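Local structure of transcriptional regulator ComR (Streptococcus vestibularis F0396, 6HU8) at residues D147-V152 against D167-H172; Q151-K156 against K181-R186; E221-F226 against L258-N263; A212-K217 against Y250-K255. The protein probably binds DNA as a peptide-responsive regulator of competence in the RNPP family, joining a helix-turn-helix domain to a tetratricopeptide-like helical domain. One frame throughout, in Å; residues are numbered along the deposited sequence.

Contact 1 of 4, residues D147-V152 against D167-H172; sequences DLFEQV and DYYFYH
Phe149 and Tyr169 lay their rings over one another in an offset stack, with centroids 4.6 Å apart and planes tilted by 22°. The tight spot lies at the far end of the phenylalanine, where CZ of Phe149 rests 3.4 Å from CG of Tyr169, over one face of the tyrosine. In return CB of Tyr169 covers the Phe149 face toward its rim, 4.1 Å from the centroid, as a CH-pi contact. Both side chains turn CG away from the backbone N, which carries the rings into the seam between helix 139-152 and helix 160-173. Packing of helices that follow one another in the chain, as here, builds a tetratricopeptide-type domain; Ile183 and Ile187 of helix 181-192 also press on the pair. One turn on, His172 ND1 donates to Tyr168 O at 2.7 Å, nearly straight at 162° though from above the carbonyl plane. The neighbour of Phe149, Glu150, instead faces solvent, where its carboxylate meets Lys153 in a salt bridge.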
loop_
_atom_site.group_PDB
_atom_site.type_symbol
_atom_site.label_atom_id
_atom_site.label_comp_id
_atom_site.label_asym_id
_atom_site.label_seq_id
_atom_site.Cartn_x
_atom_site.Cartn_y
_atom_site.Cartn_z
ATOM N N ASP A 147 -2.573 5.242 12.712
ATOM C CA ASP A 147 -1.928 4.323 13.645
ATOM C C ASP A 147 -1.284 3.141 12.922
ATOM O O ASP A 147 -0.194 2.703 13.298
ATOM C CB ASP A 147 -2.920 3.852 14.722
ATOM C CG ASP A 147 -3.149 4.915 15.800
ATOM O OD1 ASP A 147 -2.445 5.955 15.758
ATOM O OD2 ASP A 147 -4.001 4.711 16.692
ATOM N N LEU A 148 -1.927 2.630 11.876
ATOM C CA LEU A 148 -1.299 1.558 11.085
ATOM C C LEU A 148 0.011 2.036 10.427
ATOM O O LEU A 148 0.979 1.281 10.368
ATOM C CB LEU A 148 -2.277 1.014 10.033
ATOM C CG LEU A 148 -3.424 0.229 10.688
ATOM C CD1 LEU A 148 -4.558 -0.077 9.710
ATOM C CD2 LEU A 148 -2.901 -1.069 11.289
ATOM N N PHE A 149 0.063 3.290 9.969
ATOM C CA PHE A 149 1.306 3.814 9.406
ATOM C C PHE A 149 2.392 3.972 10.471
ATOM O O PHE A 149 3.552 3.681 10.190
ATOM C CB PHE A 149 1.092 5.157 8.703
ATOM C CG PHE A 149 2.331 5.681 8.018
ATOM C CD1 PHE A 149 3.024 4.886 7.108
ATOM C CD2 PHE A 149 2.796 6.966 8.276
ATOM C CE1 PHE A 149 4.178 5.358 6.476
ATOM C CE2 PHE A 149 3.939 7.455 7.651
ATOM C CZ PHE A 149 4.636 6.653 6.749
ATOM N N GLU A 150 2.032 4.434 11.678
ATOM C CA GLU A 150 2.996 4.477 12.793
ATOM C C GLU A 150 3.604 3.098 13.030
ATOM O O GLU A 150 4.772 2.972 13.363
ATOM C CB GLU A 150 2.351 4.943 14.096
ATOM C CG GLU A 150 2.311 6.420 14.313
ATOM C CD GLU A 150 3.688 7.060 14.261
ATOM O OE1 GLU A 150 4.638 6.551 14.901
ATOM O OE2 GLU A 150 3.817 8.071 13.546
ATOM N N GLN A 151 2.785 2.061 12.886
ATOM C CA GLN A 151 3.258 0.709 13.122
ATOM C C GLN A 151 4.162 0.267 11.962
ATOM O O GLN A 151 5.155 -0.433 12.167
ATOM C CB GLN A 151 2.064 -0.232 13.329
ATOM C CG GLN A 151 1.472 -0.034 14.730
ATOM C CD GLN A 151 0.103 -0.662 14.936
ATOM O OE1 GLN A 151 -0.593 -1.009 13.992
ATOM N NE2 GLN A 151 -0.288 -0.794 16.193
ATOM N N VAL A 152 3.863 0.722 10.753
ATOM C CA VAL A 152 4.678 0.316 9.603
ATOM C C VAL A 152 6.086 0.923 9.720
ATOM O O VAL A 152 7.079 0.284 9.348
ATOM C CB VAL A 152 4.011 0.723 8.265
ATOM C CG1 VAL A 152 5.029 0.776 7.125
ATOM C CG2 VAL A 152 2.876 -0.231 7.945
ATOM N N ASP A 167 1.605 3.006 0.275
ATOM C CA ASP A 167 1.073 3.680 -0.904
ATOM C C ASP A 167 0.250 4.921 -0.497
ATOM O O ASP A 167 0.418 6.009 -1.075
ATOM C CB ASP A 167 0.222 2.709 -1.723
ATOM C CG ASP A 167 0.233 3.025 -3.197
ATOM O OD1 ASP A 167 0.830 4.055 -3.590
ATOM O OD2 ASP A 167 -0.360 2.234 -3.959
ATOM N N TYR A 168 -0.615 4.767 0.508
ATOM C CA TYR A 168 -1.460 5.875 0.975
ATOM C C TYR A 168 -0.600 7.010 1.533
ATOM O O TYR A 168 -0.928 8.203 1.381
ATOM C CB TYR A 168 -2.450 5.396 2.042
ATOM C CG TYR A 168 -3.730 6.199 2.129
ATOM C CD1 TYR A 168 -4.414 6.585 0.977
ATOM C CD2 TYR A 168 -4.275 6.550 3.365
ATOM C CE1 TYR A 168 -5.596 7.309 1.055
ATOM C CE2 TYR A 168 -5.459 7.266 3.456
ATOM C CZ TYR A 168 -6.112 7.645 2.301
ATOM O OH TYR A 168 -7.286 8.350 2.393
ATOM N N TYR A 169 0.496 6.639 2.184
ATOM C CA TYR A 169 1.455 7.625 2.680
ATOM C C TYR A 169 2.019 8.456 1.518
ATOM O O TYR A 169 1.958 9.688 1.546
ATOM C CB TYR A 169 2.578 6.934 3.471
ATOM C CG TYR A 169 3.841 7.772 3.608
ATOM C CD1 TYR A 169 3.821 9.006 4.272
ATOM C CD2 TYR A 169 5.052 7.326 3.085
ATOM C CE1 TYR A 169 4.977 9.779 4.394
ATOM C CE2 TYR A 169 6.218 8.102 3.195
ATOM C CZ TYR A 169 6.167 9.321 3.851
ATOM O OH TYR A 169 7.305 10.084 3.968
ATOM N N PHE A 170 2.547 7.793 0.488
ATOM C CA PHE A 170 3.063 8.504 -0.685
ATOM C C PHE A 170 1.988 9.385 -1.314
ATOM O O PHE A 170 2.266 10.505 -1.765
ATOM C CB PHE A 170 3.616 7.516 -1.718
ATOM C CG PHE A 170 4.840 6.789 -1.247
ATOM C CD1 PHE A 170 5.789 7.444 -0.465
ATOM C CD2 PHE A 170 5.047 5.465 -1.574
ATOM C CE1 PHE A 170 6.931 6.794 -0.019
ATOM C CE2 PHE A 170 6.194 4.805 -1.133
ATOM C CZ PHE A 170 7.127 5.468 -0.345
ATOM N N TYR A 171 0.756 8.879 -1.314
ATOM C CA TYR A 171 -0.403 9.634 -1.782
ATOM C C TYR A 171 -0.594 10.949 -1.016
ATOM O O TYR A 171 -1.093 11.919 -1.583
ATOM C CB TYR A 171 -1.649 8.771 -1.662
ATOM C CG TYR A 171 -2.919 9.327 -2.271
ATOM C CD1 TYR A 171 -3.040 9.494 -3.644
ATOM C CD2 TYR A 171 -4.023 9.619 -1.474
ATOM C CE1 TYR A 171 -4.221 9.969 -4.211
ATOM C CE2 TYR A 171 -5.204 10.089 -2.026
ATOM C CZ TYR A 171 -5.301 10.264 -3.396
ATOM O OH TYR A 171 -6.475 10.735 -3.949
ATOM N N HIS A 172 -0.206 10.980 0.260
ATOM C CA HIS A 172 -0.240 12.229 1.039
ATOM C C HIS A 172 0.785 13.248 0.527
ATOM O O HIS A 172 0.591 14.462 0.647
ATOM C CB HIS A 172 0.047 11.987 2.529
ATOM C CG HIS A 172 -1.104 11.431 3.295
ATOM N ND1 HIS A 172 -1.680 10.215 2.995
ATOM C CD2 HIS A 172 -1.787 11.920 4.358
ATOM C CE1 HIS A 172 -2.673 9.982 3.837
ATOM N NE2 HIS A 172 -2.754 10.999 4.680
#

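Contact 2 of 4, residues Q151-K156 against K181-R186; sequences QVKRKK and KKIFDR
Lys153 supplies three surfaces to helix 181-192: the end of its side chain, its CB and its carbonyl oxygen. The end lies against Ile183, with NZ of Lys153 3.4 Å from CD1 of Ile183 and the CE methylene of Lys153 3.8 Å from the same methyl. This is packing rather than bonding; the polar partner of the ammonium is Glu150, three residues earlier. Arg186 comes in at the other end of the lysine. Its CD reaches to 3.4 Å from Lys153 O, and its guanidinium turns one face to Lys153 CB. A chain bent at chi2 and chi3 (-136° and -36°) turns the guanidinium alongside the Lys153 stem, its NH1 5.6 Å from Lys153 NZ, a pair of like charges whose repulsion the Glu150 carboxylate probably eases. The contact thus joins the turn that follows helix 139-152 to the first turns of helix 181-192 in the all-helical tetratricopeptide-like array. Further out, Lys153 is held in place by a type I turn from Val152 to Lys155, closed by Lys155 N to Val152 O at 3.0 Å. The same corner is tied down by Arg154 to Asp28 and Lys155 to Asp162, both salt bridges. On the opposing helix, Asp180 accepts a bond from the backbone N of Ile183, helping to fix the first turn that presents the isoleucine.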
loop_
_atom_site.group_PDB
_atom_site.type_symbol
_atom_site.label_atom_id
_atom_site.label_comp_id
_atom_site.label_asym_id
_atom_site.label_seq_id
_atom_site.Cartn_x
_atom_site.Cartn_y
_atom_site.Cartn_z
ATOM N N GLN A 151 2.785 2.061 12.886
ATOM C CA GLN A 151 3.258 0.709 13.122
ATOM C C GLN A 151 4.162 0.267 11.962
ATOM O O GLN A 151 5.155 -0.433 12.167
ATOM C CB GLN A 151 2.064 -0.232 13.329
ATOM C CG GLN A 151 1.472 -0.034 14.730
ATOM C CD GLN A 151 0.103 -0.662 14.936
ATOM O OE1 GLN A 151 -0.593 -1.009 13.992
ATOM N NE2 GLN A 151 -0.288 -0.794 16.193
ATOM N N VAL A 152 3.863 0.722 10.753
ATOM C CA VAL A 152 4.678 0.316 9.603
ATOM C C VAL A 152 6.086 0.923 9.720
ATOM O O VAL A 152 7.079 0.284 9.348
ATOM C CB VAL A 152 4.011 0.723 8.265
ATOM C CG1 VAL A 152 5.029 0.776 7.125
ATOM C CG2 VAL A 152 2.876 -0.231 7.945
ATOM N N LYS A 153 6.165 2.134 10.271
ATOM C CA LYS A 153 7.447 2.816 10.473
ATOM C C LYS A 153 8.462 1.967 11.246
ATOM O O LYS A 153 9.669 2.132 11.078
ATOM C CB LYS A 153 7.244 4.137 11.218
ATOM C CG LYS A 153 6.551 5.245 10.434
ATOM C CD LYS A 153 6.282 6.428 11.369
ATOM C CE LYS A 153 5.555 7.567 10.681
ATOM N NZ LYS A 153 5.306 8.756 11.576
ATOM N N ARG A 154 7.978 1.062 12.088
ATOM C CA ARG A 154 8.857 0.278 12.952
ATOM C C ARG A 154 9.202 -1.086 12.366
ATOM O O ARG A 154 9.973 -1.835 12.968
ATOM C CB ARG A 154 8.214 0.076 14.338
ATOM C CG ARG A 154 7.715 1.346 15.015
ATOM C CD ARG A 154 8.749 1.932 15.986
ATOM N NE ARG A 154 9.165 0.953 16.990
ATOM C CZ ARG A 154 8.645 0.834 18.211
ATOM N NH1 ARG A 154 9.112 -0.106 19.022
ATOM N NH2 ARG A 154 7.670 1.644 18.633
ATOM N N LYS A 155 8.627 -1.421 11.211
ATOM C CA LYS A 155 8.783 -2.761 10.641
ATOM C C LYS A 155 9.982 -2.818 9.704
ATOM O O LYS A 155 10.339 -1.819 9.084
ATOM C CB LYS A 155 7.520 -3.195 9.883
ATOM C CG LYS A 155 6.306 -3.529 10.751
ATOM C CD LYS A 155 5.157 -4.064 9.895
ATOM C CE LYS A 155 3.817 -3.949 10.624
ATOM N NZ LYS A 155 2.672 -4.448 9.801
ATOM N N LYS A 156 10.589 -3.995 9.605
ATOM C CA LYS A 156 11.687 -4.226 8.676
ATOM C C LYS A 156 11.190 -5.005 7.463
ATOM O O LYS A 156 11.705 -4.842 6.358
ATOM C CB LYS A 156 12.836 -4.971 9.369
ATOM C CG LYS A 156 13.680 -4.077 10.281
ATOM C CD LYS A 156 15.010 -4.728 10.658
ATOM C CE LYS A 156 15.833 -3.831 11.591
ATOM N NZ LYS A 156 15.274 -3.762 12.980
ATOM N N LYS A 181 11.388 14.752 5.996
ATOM C CA LYS A 181 12.432 14.112 5.216
ATOM C C LYS A 181 12.933 12.842 5.882
ATOM O O LYS A 181 13.327 11.900 5.201
ATOM C CB LYS A 181 13.597 15.083 4.990
ATOM C CG LYS A 181 14.306 14.913 3.659
ATOM C CD LYS A 181 15.375 15.988 3.456
ATOM C CE LYS A 181 16.653 15.662 4.226
ATOM N NZ LYS A 181 17.285 14.404 3.724
ATOM N N LYS A 182 12.912 12.818 7.213
ATOM C CA LYS A 182 13.381 11.655 7.968
ATOM C C LYS A 182 12.481 10.449 7.727
ATOM O O LYS A 182 12.964 9.320 7.535
ATOM C CB LYS A 182 13.447 11.961 9.469
ATOM C CG LYS A 182 14.455 13.044 9.839
ATOM C CD LYS A 182 14.342 13.447 11.320
ATOM C CE LYS A 182 14.940 14.844 11.544
ATOM N NZ LYS A 182 14.971 15.274 12.977
ATOM N N ILE A 183 11.171 10.692 7.776
ATOM C CA ILE A 183 10.200 9.630 7.555
ATOM C C ILE A 183 10.322 9.085 6.137
ATOM O O ILE A 183 10.414 7.866 5.940
ATOM C CB ILE A 183 8.760 10.113 7.786
ATOM C CG1 ILE A 183 8.519 10.403 9.275
ATOM C CG2 ILE A 183 7.764 9.083 7.259
ATOM C CD1 ILE A 183 7.110 10.828 9.569
ATOM N N PHE A 184 10.329 9.991 5.161
ATOM C CA PHE A 184 10.418 9.596 3.757
ATOM C C PHE A 184 11.635 8.711 3.504
ATOM O O PHE A 184 11.514 7.607 2.963
ATOM C CB PHE A 184 10.462 10.830 2.853
ATOM C CG PHE A 184 10.518 10.504 1.376
ATOM C CD1 PHE A 184 9.365 10.135 0.684
ATOM C CD2 PHE A 184 11.724 10.565 0.677
ATOM C CE1 PHE A 184 9.412 9.831 -0.681
ATOM C CE2 PHE A 184 11.784 10.262 -0.693
ATOM C CZ PHE A 184 10.626 9.901 -1.369
ATOM N N ASP A 185 12.808 9.173 3.924
ATOM C CA ASP A 185 14.027 8.408 3.684
ATOM C C ASP A 185 13.995 7.054 4.389
ATOM O O ASP A 185 14.496 6.064 3.860
ATOM C CB ASP A 185 15.272 9.193 4.126
ATOM C CG ASP A 185 15.520 10.436 3.279
ATOM O OD1 ASP A 185 14.807 10.636 2.275
ATOM O OD2 ASP A 185 16.437 11.218 3.616
ATOM N N ARG A 186 13.414 7.000 5.584
ATOM C CA ARG A 186 13.320 5.730 6.292
ATOM C C ARG A 186 12.426 4.761 5.529
ATOM O O ARG A 186 12.757 3.587 5.372
ATOM C CB ARG A 186 12.777 5.916 7.708
ATOM C CG ARG A 186 12.709 4.614 8.509
ATOM C CD ARG A 186 11.395 4.472 9.287
ATOM N NE ARG A 186 10.912 5.753 9.805
ATOM C CZ ARG A 186 11.198 6.242 11.013
ATOM N NH1 ARG A 186 10.702 7.417 11.391
ATOM N NH2 ARG A 186 11.976 5.556 11.846
#

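Contact 3 of 4, residues E221-F226 against L258-N263; sequences ESFKDF and LIHNGN
A type II turn from Phe223 to Phe226, closed by Phe226 N to Phe223 O, carries the chain from helix 200-219 toward helix 226-240 and sets Phe223 opposite His260, their CA atoms 7.8 Å apart. Their side chains come from opposed backbones and overlap antiparallel, the rings forming an offset stack with centroids 4.2 Å apart and planes at 28°. Each CB ends up over the other's ring: Phe223 CB lies 4.0 Å from the imidazole centroid, only 11° off its normal, and His260 CB answers over the phenyl face. The closest approach is His260 ND1 to Phe223 CD2, 3.2 Å. Beside the stack, Ile259 CG2 touches Phe223 CZ obliquely at 4.4 Å, while Ile218 of helix 200-219 touches both Phe223 and Ile259. The loop is thereby pinned to helix 246-261 at the surface of the tetratricopeptide-like domain. Because the imidazole meets phenylalanine through its face, the contact rests on dispersion and ring electrostatics and uses no imidazole N-H toward Phe223.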
loop_
_atom_site.group_PDB
_atom_site.type_symbol
_atom_site.label_atom_id
_atom_site.label_comp_id
_atom_site.label_asym_id
_atom_site.label_seq_id
_atom_site.Cartn_x
_atom_site.Cartn_y
_atom_site.Cartn_z
ATOM N N GLU A 221 12.772 16.645 -5.322
ATOM C CA GLU A 221 14.207 16.778 -5.562
ATOM C C GLU A 221 15.020 16.028 -4.509
ATOM O O GLU A 221 15.900 16.578 -3.845
ATOM C CB GLU A 221 14.613 18.261 -5.626
ATOM C CG GLU A 221 14.739 18.767 -7.064
ATOM C CD GLU A 221 14.410 20.251 -7.225
ATOM O OE1 GLU A 221 14.445 21.004 -6.222
ATOM O OE2 GLU A 221 14.114 20.658 -8.374
ATOM N N SER A 222 14.710 14.751 -4.374
ATOM C CA SER A 222 15.446 13.856 -3.499
ATOM C C SER A 222 16.155 12.832 -4.378
ATOM O O SER A 222 15.772 11.667 -4.416
ATOM C CB SER A 222 14.495 13.178 -2.511
ATOM O OG SER A 222 15.169 12.237 -1.689
ATOM N N PHE A 223 17.181 13.271 -5.096
ATOM C CA PHE A 223 17.717 12.457 -6.187
ATOM C C PHE A 223 18.684 11.360 -5.739
ATOM O O PHE A 223 19.065 10.498 -6.551
ATOM C CB PHE A 223 18.382 13.359 -7.230
ATOM C CG PHE A 223 17.399 14.114 -8.082
ATOM C CD1 PHE A 223 16.595 13.444 -8.981
ATOM C CD2 PHE A 223 17.256 15.481 -7.958
ATOM C CE1 PHE A 223 15.681 14.125 -9.759
ATOM C CE2 PHE A 223 16.344 16.166 -8.730
ATOM C CZ PHE A 223 15.560 15.484 -9.637
ATOM N N LYS A 224 19.056 11.359 -4.457
ATOM C CA LYS A 224 19.936 10.309 -3.945
ATOM C C LYS A 224 19.268 8.942 -4.102
ATOM O O LYS A 224 18.076 8.798 -3.833
ATOM C CB LYS A 224 20.310 10.555 -2.482
ATOM C CG LYS A 224 19.129 10.523 -1.499
ATOM C CD LYS A 224 19.568 10.031 -0.121
ATOM C CE LYS A 224 18.549 10.393 0.959
ATOM N NZ LYS A 224 18.508 11.869 1.182
ATOM N N ASP A 225 20.043 7.962 -4.570
ATOM C CA ASP A 225 19.576 6.591 -4.800
ATOM C C ASP A 225 18.500 6.448 -5.891
ATOM O O ASP A 225 17.833 5.402 -5.953
ATOM C CB ASP A 225 19.036 5.974 -3.497
ATOM C CG ASP A 225 20.112 5.797 -2.445
ATOM O OD1 ASP A 225 20.834 4.775 -2.497
ATOM O OD2 ASP A 225 20.233 6.684 -1.571
ATOM N N PHE A 226 18.327 7.462 -6.748
ATOM C CA PHE A 226 17.256 7.396 -7.747
ATOM C C PHE A 226 17.423 6.180 -8.663
ATOM O O PHE A 226 16.452 5.479 -8.947
ATOM C CB PHE A 226 17.179 8.673 -8.601
ATOM C CG PHE A 226 15.998 8.694 -9.552
ATOM C CD1 PHE A 226 16.099 8.137 -10.826
ATOM C CD2 PHE A 226 14.791 9.259 -9.171
ATOM C CE1 PHE A 226 15.014 8.140 -11.691
ATOM C CE2 PHE A 226 13.699 9.267 -10.033
ATOM C CZ PHE A 226 13.816 8.705 -11.297
ATOM N N LEU A 258 17.187 13.884 -18.001
ATOM C CA LEU A 258 16.841 15.225 -18.466
ATOM C C LEU A 258 16.957 16.284 -17.369
ATOM O O LEU A 258 17.698 17.261 -17.505
ATOM C CB LEU A 258 15.411 15.244 -18.988
ATOM C CG LEU A 258 15.075 15.477 -20.447
ATOM C CD1 LEU A 258 13.637 15.949 -20.482
ATOM C CD2 LEU A 258 16.005 16.489 -21.092
ATOM N N ILE A 259 16.180 16.106 -16.303
ATOM C CA ILE A 259 16.038 17.137 -15.283
ATOM C C ILE A 259 17.259 17.228 -14.392
ATOM O O ILE A 259 17.745 18.329 -14.094
ATOM C CB ILE A 259 14.807 16.893 -14.385
ATOM C CG1 ILE A 259 13.518 16.974 -15.205
ATOM C CG2 ILE A 259 14.787 17.887 -13.221
ATOM C CD1 ILE A 259 12.268 16.754 -14.377
ATOM N N HIS A 260 17.764 16.081 -13.950
ATOM C CA HIS A 260 18.859 16.134 -12.998
ATOM C C HIS A 260 20.245 16.236 -13.661
ATOM O O HIS A 260 21.123 16.941 -13.161
ATOM C CB HIS A 260 18.824 14.933 -12.069
ATOM C CG HIS A 260 19.789 15.036 -10.938
ATOM N ND1 HIS A 260 19.721 16.041 -9.997
ATOM C CD2 HIS A 260 20.853 14.272 -10.594
ATOM C CE1 HIS A 260 20.695 15.890 -9.121
ATOM N NE2 HIS A 260 21.401 14.828 -9.463
ATOM N N ASN A 261 20.469 15.534 -14.763
ATOM C CA ASN A 261 21.792 15.576 -15.352
ATOM C C ASN A 261 21.876 16.449 -16.598
ATOM O O ASN A 261 22.958 16.655 -17.130
ATOM C CB ASN A 261 22.273 14.166 -15.671
ATOM C CG ASN A 261 22.589 13.369 -14.427
ATOM O OD1 ASN A 261 23.040 13.909 -13.420
ATOM N ND2 ASN A 261 22.324 12.087 -14.479
ATOM N N GLY A 262 20.742 16.966 -17.059
ATOM C CA GLY A 262 20.717 17.739 -18.290
ATOM C C GLY A 262 21.256 16.952 -19.462
ATOM O O GLY A 262 21.818 17.527 -20.399
ATOM N N ASN A 263 21.094 15.631 -19.419
ATOM C CA ASN A 263 21.621 14.776 -20.474
ATOM C C ASN A 263 20.553 14.361 -21.499
ATOM O O ASN A 263 19.783 13.417 -21.266
ATOM C CB ASN A 263 22.271 13.532 -19.852
ATOM C CG ASN A 263 23.100 12.744 -20.854
ATOM O OD1 ASN A 263 22.898 12.851 -22.066
ATOM N ND2 ASN A 263 24.043 11.952 -20.351
#

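Contact 4 of 4, residues A212-K217 against Y250-K255; sequences AIAGLK and YILEAK
At Leu252, chi1 of -76° sets CG anti to the carbonyl carbon and chi2 of 161° then turns the fork so that one methyl faces Ala214 and the other Gly215. CD1 of Leu252 meets the methyl CB of Ala214 at 3.7 Å, methyl against methyl. Alongside, CD2 comes against the bare backbone of the glycine, 4.0 Å from Gly215 N and 4.1 Å from Gly215 CA. The leucine fork therefore bridges two successive residues of helix 200-219, one through its side chain and one through its main chain. With the small Ala214 at the point of nearest approach, the CA atoms of Ala214 and Leu252 lie 7.1 Å apart. Helix 226-240 connects these two helices in the chain and packs on both, through Val229 against Ile213 and Ile230 against Glu253. This layered arrangement, in which a helix meets the next but one as well as its immediate neighbour, is that of a tetratricopeptide-like alpha solenoid. The other face of helix 200-219 carries Leu216 onto Phe170 and Phe184, within the same array. Made by the methyls of a single leucine, with no polar bond in it, the contact depends on shape and van der Waals attraction.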
loop_
_atom_site.group_PDB
_atom_site.type_symbol
_atom_site.label_atom_id
_atom_site.label_comp_id
_atom_site.label_asym_id
_atom_site.label_seq_id
_atom_site.Cartn_x
_atom_site.Cartn_y
_atom_site.Cartn_z
ATOM N N ALA A 212 5.883 5.260 -7.082
ATOM C CA ALA A 212 5.552 6.458 -6.296
ATOM C C ALA A 212 6.802 7.163 -5.774
ATOM O O ALA A 212 6.890 8.387 -5.802
ATOM C CB ALA A 212 4.618 6.096 -5.106
ATOM N N ILE A 213 7.744 6.376 -5.266
ATOM C CA ILE A 213 9.034 6.873 -4.803
ATOM C C ILE A 213 9.784 7.608 -5.918
ATOM O O ILE A 213 10.323 8.698 -5.719
ATOM C CB ILE A 213 9.883 5.693 -4.276
ATOM C CG1 ILE A 213 9.283 5.159 -2.967
ATOM C CG2 ILE A 213 11.347 6.074 -4.143
ATOM C CD1 ILE A 213 9.824 3.811 -2.522
ATOM N N ALA A 214 9.797 7.024 -7.110
ATOM C CA ALA A 214 10.571 7.592 -8.218
ATOM C C ALA A 214 9.954 8.904 -8.669
ATOM O O ALA A 214 10.660 9.891 -8.880
ATOM C CB ALA A 214 10.650 6.607 -9.367
ATOM N N GLY A 215 8.632 8.940 -8.788
ATOM C CA GLY A 215 7.970 10.196 -9.102
ATOM C C GLY A 215 8.193 11.257 -8.030
ATOM O O GLY A 215 8.373 12.444 -8.339
ATOM N N LEU A 216 8.184 10.839 -6.765
ATOM C CA LEU A 216 8.380 11.773 -5.662
ATOM C C LEU A 216 9.814 12.261 -5.558
ATOM O O LEU A 216 10.051 13.453 -5.321
ATOM C CB LEU A 216 7.957 11.133 -4.336
ATOM C CG LEU A 216 6.447 11.110 -4.109
ATOM C CD1 LEU A 216 6.107 10.247 -2.888
ATOM C CD2 LEU A 216 5.927 12.539 -3.955
ATOM N N LYS A 217 10.771 11.351 -5.720
ATOM C CA LYS A 217 12.182 11.741 -5.726
ATOM C C LYS A 217 12.448 12.826 -6.782
ATOM O O LYS A 217 13.272 13.726 -6.561
ATOM C CB LYS A 217 13.089 10.523 -5.951
ATOM C CG LYS A 217 13.238 9.633 -4.707
ATOM C CD LYS A 217 14.460 8.733 -4.787
ATOM C CE LYS A 217 14.932 8.300 -3.403
ATOM N NZ LYS A 217 15.384 9.498 -2.612
ATOM N N TYR A 250 11.282 3.237 -17.768
ATOM C CA TYR A 250 12.256 3.944 -18.602
ATOM C C TYR A 250 11.884 5.413 -18.856
ATOM O O TYR A 250 12.765 6.257 -19.092
ATOM C CB TYR A 250 12.451 3.188 -19.914
ATOM C CG TYR A 250 13.255 1.936 -19.667
ATOM C CD1 TYR A 250 14.592 2.018 -19.312
ATOM C CD2 TYR A 250 12.673 0.685 -19.747
ATOM C CE1 TYR A 250 15.334 0.889 -19.058
ATOM C CE2 TYR A 250 13.409 -0.455 -19.483
ATOM C CZ TYR A 250 14.744 -0.339 -19.149
ATOM O OH TYR A 250 15.482 -1.468 -18.888
ATOM N N ILE A 251 10.597 5.731 -18.793
ATOM C CA ILE A 251 10.179 7.133 -18.911
ATOM C C ILE A 251 10.700 7.930 -17.709
ATOM O O ILE A 251 11.252 9.024 -17.878
ATOM C CB ILE A 251 8.636 7.269 -19.009
ATOM C CG1 ILE A 251 8.129 6.788 -20.373
ATOM C CG2 ILE A 251 8.192 8.719 -18.753
ATOM C CD1 ILE A 251 6.590 6.754 -20.478
ATOM N N LEU A 252 10.540 7.385 -16.503
ATOM C CA LEU A 252 11.078 8.023 -15.288
ATOM C C LEU A 252 12.596 8.169 -15.338
ATOM O O LEU A 252 13.126 9.216 -14.958
ATOM C CB LEU A 252 10.694 7.238 -14.024
ATOM C CG LEU A 252 9.260 7.359 -13.515
ATOM C CD1 LEU A 252 8.919 6.187 -12.581
ATOM C CD2 LEU A 252 9.089 8.697 -12.774
ATOM N N GLU A 253 13.304 7.134 -15.789
ATOM C CA GLU A 253 14.759 7.245 -15.910
ATOM C C GLU A 253 15.150 8.334 -16.927
ATOM O O GLU A 253 16.159 9.040 -16.758
ATOM C CB GLU A 253 15.394 5.902 -16.305
ATOM C CG GLU A 253 16.919 5.923 -16.135
ATOM C CD GLU A 253 17.596 4.598 -16.407
ATOM O OE1 GLU A 253 18.838 4.592 -16.511
ATOM O OE2 GLU A 253 16.901 3.563 -16.502
ATOM N N ALA A 254 14.348 8.477 -17.979
ATOM C CA ALA A 254 14.567 9.535 -18.952
ATOM C C ALA A 254 14.388 10.927 -18.340
ATOM O O ALA A 254 15.192 11.832 -18.600
ATOM C CB ALA A 254 13.629 9.352 -20.144
ATOM N N LYS A 255 13.341 11.090 -17.536
ATOM C CA LYS A 255 13.040 12.373 -16.901
ATOM C C LYS A 255 14.127 12.752 -15.901
ATOM O O LYS A 255 14.491 13.927 -15.776
ATOM C CB LYS A 255 11.662 12.326 -16.221
ATOM C CG LYS A 255 10.520 12.703 -17.180
ATOM C CD LYS A 255 9.241 11.972 -16.870
ATOM C CE LYS A 255 8.018 12.855 -17.096
ATOM N NZ LYS A 255 7.908 13.468 -18.440
#

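Contact 1 is buried, contact 4 partly so, and contacts 2 and 3 lie at the surface. Contacts 1 and 2 both start from helix 139-152 and meet where Tyr169 and Phe149 reach Ile183; contacts 3 and 4 share helix 246-261, with centres about 9 Å apart. Phe170, beside the aromatic pair of contact 1, packs on Ala212, Ile213 and Leu216, tying that core to the helix used by contact 4. Aromatic stacking recurs inside and outside, as phenylalanine with tyrosine in contact 1 and with histidine in contact 3. Contact 4 is aliphatic, whereas contact 2 sets carbon against the polar atoms of long cationic side chains and a backbone carbonyl.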